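Local coordinates for transcriptional regulator URE2 (PDB 1K0D), which represses nitrogen catabolic genes in yeast by holding two GATA-type transcriptional activators in the cytoplasm, and has glutathione peroxidase activity, at residues Ser116-Trp121 with Leu212-Leu217; Met167-Arg172 with Tyr203-Val208. One frame throughout, in Å; residues are numbered along the deposited sequence.

Contact 1 of 2, residues Ser116-Trp121 with Leu212-Leu217; sequences SQINAW and LTIADL
T213 meets I118 tip to tip: CD1 of the isoleucine comes to 3.6 Å from CG2 of the threonine, just ahead of helix 214-217. I118 reaches that far because its CG1 arm leaves anti to the carbonyl carbon (chi1 -68°) and then runs on extended. The other branch of T213 faces its own helix. With chi1 at 62°, OG1 sits between the backbone N and the carbonyl carbon and accepts from A215 N at 3.2 Å, a somewhat bent bond, while CG2 is left for I118. I214 follows with its side chain at about a right angle to that of I118, and its CG1 lies 3.7 Å from I118 CG2, so the two branches of I118 touch successive residues. Beyond this, I214 packs on L91, L92 and V95 of helix 87-102. A215 brings the backbones together, its CA 5.4 Å from that of I118. A side chain no larger than a methyl is consistent with so close an approach: CB rests against both I118 CG2 and W121 CB, 3.8 Å from the latter, where the W121 side chain begins before its indole leads off toward W85 of the second subunit, which it meets edge-to-face. D216 turns back along its own segment. Its OD2 takes the T213 N-H at 3.0 Å through the anti lone pair, and OD1 is held by W243 NE1 and L207 N, so both carboxylate oxygens are engaged in this buried place. T213 and D216 thus form a capping box at the start of helix 214-217, while the apolar groups beside it pack on helix 112-142; this box is the N-capping motif known from the C-terminal, all-helical domain of the GST fold.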
loop_
_atom_site.group_PDB
_atom_site.type_symbol
_atom_site.label_atom_id
_atom_site.label_comp_id
_atom_site.label_asym_id
_atom_site.label_seq_id
_atom_site.Cartn_x
_atom_site.Cartn_y
_atom_site.Cartn_z
ATOM N N SER B 116 -1.270 -13.424 4.414
ATOM C CA SER B 116 -0.545 -12.386 5.141
ATOM C C SER B 116 0.870 -12.222 4.588
ATOM O O SER B 116 1.442 -11.131 4.645
ATOM C CB SER B 116 -0.479 -12.710 6.638
ATOM O OG SER B 116 0.477 -13.723 6.915
ATOM N N GLN B 117 1.443 -13.302 4.065
ATOM C CA GLN B 117 2.781 -13.225 3.496
ATOM C C GLN B 117 2.689 -12.517 2.148
ATOM O O GLN B 117 3.530 -11.676 1.815
ATOM C CB GLN B 117 3.383 -14.619 3.322
ATOM C CG GLN B 117 3.611 -15.377 4.632
ATOM C CD GLN B 117 4.317 -14.540 5.691
ATOM O OE1 GLN B 117 3.677 -13.846 6.494
ATOM N NE2 GLN B 117 5.639 -14.592 5.691
ATOM N N ILE B 118 1.656 -12.850 1.380
ATOM C CA ILE B 118 1.449 -12.220 0.081
ATOM C C ILE B 118 1.208 -10.722 0.301
ATOM O O ILE B 118 1.778 -9.885 -0.399
ATOM C CB ILE B 118 0.259 -12.875 -0.656
ATOM C CG1 ILE B 118 0.634 -14.312 -1.035
ATOM C CG2 ILE B 118 -0.111 -12.073 -1.904
ATOM C CD1 ILE B 118 -0.499 -15.113 -1.630
ATOM N N ASN B 119 0.389 -10.386 1.297
ATOM C CA ASN B 119 0.113 -8.982 1.609
ATOM C C ASN B 119 1.380 -8.222 2.001
ATOM O O ASN B 119 1.576 -7.086 1.589
ATOM C CB ASN B 119 -0.907 -8.877 2.737
ATOM C CG ASN B 119 -2.307 -9.209 2.282
ATOM O OD1 ASN B 119 -3.200 -9.434 3.099
ATOM N ND2 ASN B 119 -2.513 -9.230 0.968
ATOM N N ALA B 120 2.239 -8.849 2.793
ATOM C CA ALA B 120 3.474 -8.202 3.221
ATOM C C ALA B 120 4.289 -7.753 2.006
ATOM O O ALA B 120 4.754 -6.615 1.947
ATOM C CB ALA B 120 4.298 -9.154 4.085
ATOM N N TRP B 121 4.459 -8.648 1.037
ATOM C CA TRP B 121 5.209 -8.312 -0.169
ATOM C C TRP B 121 4.470 -7.276 -1.005
ATOM O O TRP B 121 5.090 -6.383 -1.584
ATOM C CB TRP B 121 5.460 -9.557 -1.016
ATOM C CG TRP B 121 6.465 -10.468 -0.408
ATOM C CD1 TRP B 121 6.225 -11.666 0.199
ATOM C CD2 TRP B 121 7.876 -10.236 -0.299
ATOM N NE1 TRP B 121 7.399 -12.193 0.682
ATOM C CE2 TRP B 121 8.428 -11.336 0.391
ATOM C CE3 TRP B 121 8.725 -9.202 -0.716
ATOM C CZ2 TRP B 121 9.798 -11.436 0.677
ATOM C CZ3 TRP B 121 10.087 -9.299 -0.433
ATOM C CH2 TRP B 121 10.609 -10.411 0.258
ATOM N N LEU B 212 3.219 -18.907 -8.083
ATOM C CA LEU B 212 3.103 -17.547 -8.594
ATOM C C LEU B 212 1.916 -16.880 -7.895
ATOM O O LEU B 212 0.842 -17.462 -7.820
ATOM C CB LEU B 212 2.851 -17.572 -10.107
ATOM C CG LEU B 212 2.930 -16.283 -10.944
ATOM C CD1 LEU B 212 2.307 -16.556 -12.313
ATOM C CD2 LEU B 212 2.183 -15.140 -10.283
ATOM N N THR B 213 2.111 -15.675 -7.372
ATOM C CA THR B 213 1.013 -14.951 -6.727
ATOM C C THR B 213 1.113 -13.494 -7.145
ATOM O O THR B 213 2.063 -13.104 -7.835
ATOM C CB THR B 213 1.083 -14.992 -5.184
ATOM O OG1 THR B 213 2.291 -14.365 -4.752
ATOM C CG2 THR B 213 1.019 -16.433 -4.657
ATOM N N ILE B 214 0.137 -12.687 -6.739
ATOM C CA ILE B 214 0.171 -11.272 -7.074
ATOM C C ILE B 214 1.385 -10.609 -6.428
ATOM O O ILE B 214 1.786 -9.522 -6.829
ATOM C CB ILE B 214 -1.114 -10.544 -6.617
ATOM C CG1 ILE B 214 -1.395 -10.840 -5.138
ATOM C CG2 ILE B 214 -2.282 -10.957 -7.510
ATOM C CD1 ILE B 214 -2.645 -10.152 -4.595
ATOM N N ALA B 215 1.979 -11.270 -5.437
ATOM C CA ALA B 215 3.156 -10.725 -4.766
ATOM C C ALA B 215 4.325 -10.669 -5.741
ATOM O O ALA B 215 5.134 -9.741 -5.700
ATOM C CB ALA B 215 3.526 -11.587 -3.569
ATOM N N ASP B 216 4.414 -11.673 -6.611
ATOM C CA ASP B 216 5.490 -11.732 -7.599
ATOM C C ASP B 216 5.186 -10.794 -8.761
ATOM O O ASP B 216 6.031 -10.004 -9.179
ATOM C CB ASP B 216 5.642 -13.152 -8.157
ATOM C CG ASP B 216 5.889 -14.186 -7.083
ATOM O OD1 ASP B 216 7.001 -14.218 -6.516
ATOM O OD2 ASP B 216 4.955 -14.969 -6.803
ATOM N N LEU B 217 3.971 -10.888 -9.282
ATOM C CA LEU B 217 3.553 -10.078 -10.425
ATOM C C LEU B 217 3.605 -8.560 -10.212
ATOM O O LEU B 217 3.882 -7.812 -11.149
ATOM C CB LEU B 217 2.140 -10.492 -10.858
ATOM C CG LEU B 217 1.991 -11.920 -11.410
ATOM C CD1 LEU B 217 0.518 -12.259 -11.613
ATOM C CD2 LEU B 217 2.739 -12.032 -12.740
#

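Contact 2 of 2, residues Met167-Arg172 with Tyr203-Val208; sequences MALAER and YPVWLV
Within the helical C-terminal domain of the GST fold, away from the glutathione site, an arginine on a helix clasps a backbone carbonyl of the irregular chain that returns beside it. R172 is the arginine and L207 O the carbonyl. NE and NH2 approach side-on and both donate to that single oxygen, each at 3.0 Å with an N-H...O angle of 143°. The oxygen lies at the edge of the guanidinium, near its plane, yet the two donors stand differently toward the peptide: NH2 is in the carbonyl plane on a lone pair, whereas NE lies above that plane. Two bonds to one oxygen probably help to fix the turn of the guanidinium about CD-NE. A bend at chi2 (-73°) carries the arginine chain past W206, whose O is 3.6 Å from R172 CG. V205 CG1, anti to its backbone N, comes 3.6 Å from L169 O. One turn back along the helix from R172 the contact becomes apolar. L169 CD2 sits 4.1 Å from L207 CD2, the two leucine side chains passing at a slant, and the same L207 methyl is 4.2 Å from A168 CB. Thus L207 serves both ends of the contact, its carbonyl held by R172 and the CD2 methyl at the end of its side chain reaching the helix. Helix 148-176 provides one wall here; W121 of helix 112-142 packs on A168 and L207, while helix 238-248 closes in through E239 on L169 and W243 on L207.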
loop_
_atom_site.group_PDB
_atom_site.type_symbol
_atom_site.label_atom_id
_atom_site.label_comp_id
_atom_site.label_asym_id
_atom_site.label_seq_id
_atom_site.Cartn_x
_atom_site.Cartn_y
_atom_site.Cartn_z
ATOM N N MET B 167 17.649 -11.448 -1.902
ATOM C CA MET B 167 17.928 -12.315 -0.763
ATOM C C MET B 167 16.805 -13.336 -0.550
ATOM O O MET B 167 17.060 -14.535 -0.431
ATOM C CB MET B 167 18.130 -11.458 0.498
ATOM C CG MET B 167 18.297 -12.238 1.802
ATOM S SD MET B 167 18.834 -11.194 3.206
ATOM C CE MET B 167 17.300 -10.281 3.602
ATOM N N ALA B 168 15.563 -12.863 -0.506
ATOM C CA ALA B 168 14.427 -13.753 -0.313
ATOM C C ALA B 168 14.378 -14.827 -1.401
ATOM O O ALA B 168 14.141 -16.002 -1.111
ATOM C CB ALA B 168 13.129 -12.955 -0.302
ATOM N N LEU B 169 14.598 -14.428 -2.650
ATOM C CA LEU B 169 14.576 -15.391 -3.752
ATOM C C LEU B 169 15.726 -16.392 -3.611
ATOM O O LEU B 169 15.555 -17.587 -3.857
ATOM C CB LEU B 169 14.665 -14.667 -5.099
ATOM C CG LEU B 169 13.452 -13.816 -5.489
ATOM C CD1 LEU B 169 13.767 -13.010 -6.741
ATOM C CD2 LEU B 169 12.237 -14.721 -5.714
ATOM N N ALA B 170 16.894 -15.896 -3.215
ATOM C CA ALA B 170 18.062 -16.746 -3.020
ATOM C C ALA B 170 17.775 -17.786 -1.940
ATOM O O ALA B 170 18.095 -18.962 -2.105
ATOM C CB ALA B 170 19.266 -15.900 -2.621
ATOM N N GLU B 171 17.169 -17.356 -0.838
ATOM C CA GLU B 171 16.848 -18.278 0.252
ATOM C C GLU B 171 15.842 -19.340 -0.175
ATOM O O GLU B 171 15.932 -20.485 0.263
ATOM C CB GLU B 171 16.300 -17.521 1.461
ATOM C CG GLU B 171 17.304 -16.590 2.112
ATOM C CD GLU B 171 16.723 -15.874 3.315
ATOM O OE1 GLU B 171 16.372 -16.559 4.300
ATOM O OE2 GLU B 171 16.612 -14.629 3.273
ATOM N N ARG B 172 14.884 -18.963 -1.018
ATOM C CA ARG B 172 13.880 -19.915 -1.495
ATOM C C ARG B 172 14.570 -20.994 -2.330
ATOM O O ARG B 172 14.200 -22.166 -2.284
ATOM C CB ARG B 172 12.839 -19.218 -2.369
ATOM C CG ARG B 172 12.074 -18.099 -1.704
ATOM C CD ARG B 172 11.069 -18.613 -0.702
ATOM N NE ARG B 172 10.295 -17.503 -0.161
ATOM C CZ ARG B 172 10.806 -16.531 0.591
ATOM N NH1 ARG B 172 12.100 -16.538 0.897
ATOM N NH2 ARG B 172 10.028 -15.547 1.022
ATOM N N TYR B 203 15.369 -23.801 -11.736
ATOM C CA TYR B 203 13.976 -24.069 -11.404
ATOM C C TYR B 203 13.341 -22.755 -10.927
ATOM O O TYR B 203 13.959 -21.995 -10.182
ATOM C CB TYR B 203 13.907 -25.123 -10.300
ATOM C CG TYR B 203 12.517 -25.379 -9.768
ATOM C CD1 TYR B 203 11.575 -26.086 -10.519
ATOM C CD2 TYR B 203 12.139 -24.903 -8.512
ATOM C CE1 TYR B 203 10.287 -26.312 -10.025
ATOM C CE2 TYR B 203 10.858 -25.123 -8.012
ATOM C CZ TYR B 203 9.939 -25.827 -8.770
ATOM O OH TYR B 203 8.679 -26.045 -8.262
ATOM N N PRO B 204 12.102 -22.468 -11.359
ATOM C CA PRO B 204 11.427 -21.232 -10.949
ATOM C C PRO B 204 11.180 -21.133 -9.445
ATOM O O PRO B 204 10.692 -22.069 -8.818
ATOM C CB PRO B 204 10.129 -21.266 -11.755
ATOM C CG PRO B 204 9.864 -22.727 -11.887
ATOM C CD PRO B 204 11.227 -23.276 -12.223
ATOM N N VAL B 205 11.529 -19.985 -8.878
ATOM C CA VAL B 205 11.360 -19.742 -7.453
ATOM C C VAL B 205 10.430 -18.544 -7.226
ATOM O O VAL B 205 10.524 -17.537 -7.923
ATOM C CB VAL B 205 12.735 -19.504 -6.796
ATOM C CG1 VAL B 205 12.574 -18.889 -5.437
ATOM C CG2 VAL B 205 13.470 -20.831 -6.669
ATOM N N TRP B 206 9.528 -18.669 -6.254
ATOM C CA TRP B 206 8.559 -17.615 -5.958
ATOM C C TRP B 206 8.611 -17.139 -4.514
ATOM O O TRP B 206 9.075 -17.855 -3.631
ATOM C CB TRP B 206 7.144 -18.101 -6.283
ATOM C CG TRP B 206 7.032 -18.686 -7.650
ATOM C CD1 TRP B 206 6.890 -20.009 -7.969
ATOM C CD2 TRP B 206 7.105 -17.979 -8.894
ATOM N NE1 TRP B 206 6.870 -20.168 -9.334
ATOM C CE2 TRP B 206 7.001 -18.940 -9.928
ATOM C CE3 TRP B 206 7.252 -16.626 -9.238
ATOM C CZ2 TRP B 206 7.037 -18.591 -11.281
ATOM C CZ3 TRP B 206 7.288 -16.278 -10.583
ATOM C CH2 TRP B 206 7.180 -17.259 -11.588
ATOM N N LEU B 207 8.115 -15.926 -4.285
ATOM C CA LEU B 207 8.112 -15.314 -2.961
ATOM C C LEU B 207 7.254 -16.009 -1.909
ATOM O O LEU B 207 7.656 -16.100 -0.750
ATOM C CB LEU B 207 7.682 -13.848 -3.066
ATOM C CG LEU B 207 8.634 -12.901 -3.806
ATOM C CD1 LEU B 207 7.968 -11.551 -4.004
ATOM C CD2 LEU B 207 9.917 -12.752 -3.011
ATOM N N VAL B 208 6.078 -16.494 -2.295
ATOM C CA VAL B 208 5.207 -17.148 -1.329
ATOM C C VAL B 208 4.683 -18.517 -1.759
ATOM O O VAL B 208 4.274 -18.717 -2.906
ATOM C CB VAL B 208 3.988 -16.249 -0.985
ATOM C CG1 VAL B 208 3.110 -16.927 0.067
ATOM C CG2 VAL B 208 4.468 -14.889 -0.469
#

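How the contacts relate
Both contacts belong to the helical C-terminal domain, on the same side of the chain's centre, with their own centres 12 Å apart. Contact 2 is nested along the chain within the loop that contact 1 closes: helix 112-142 leads to helix 148-176, then the returning segment 203-208, then helix 214-217. They meet directly. D216 of contact 1 joins the two through its carboxylate, and the W121 indole reaches from contact 1 to contact 2, its CD1 atom 3.7 Å from V208 CG2. Three successive helices and segment 203-208 are thereby packed together, continuous with the dimer interface through W121.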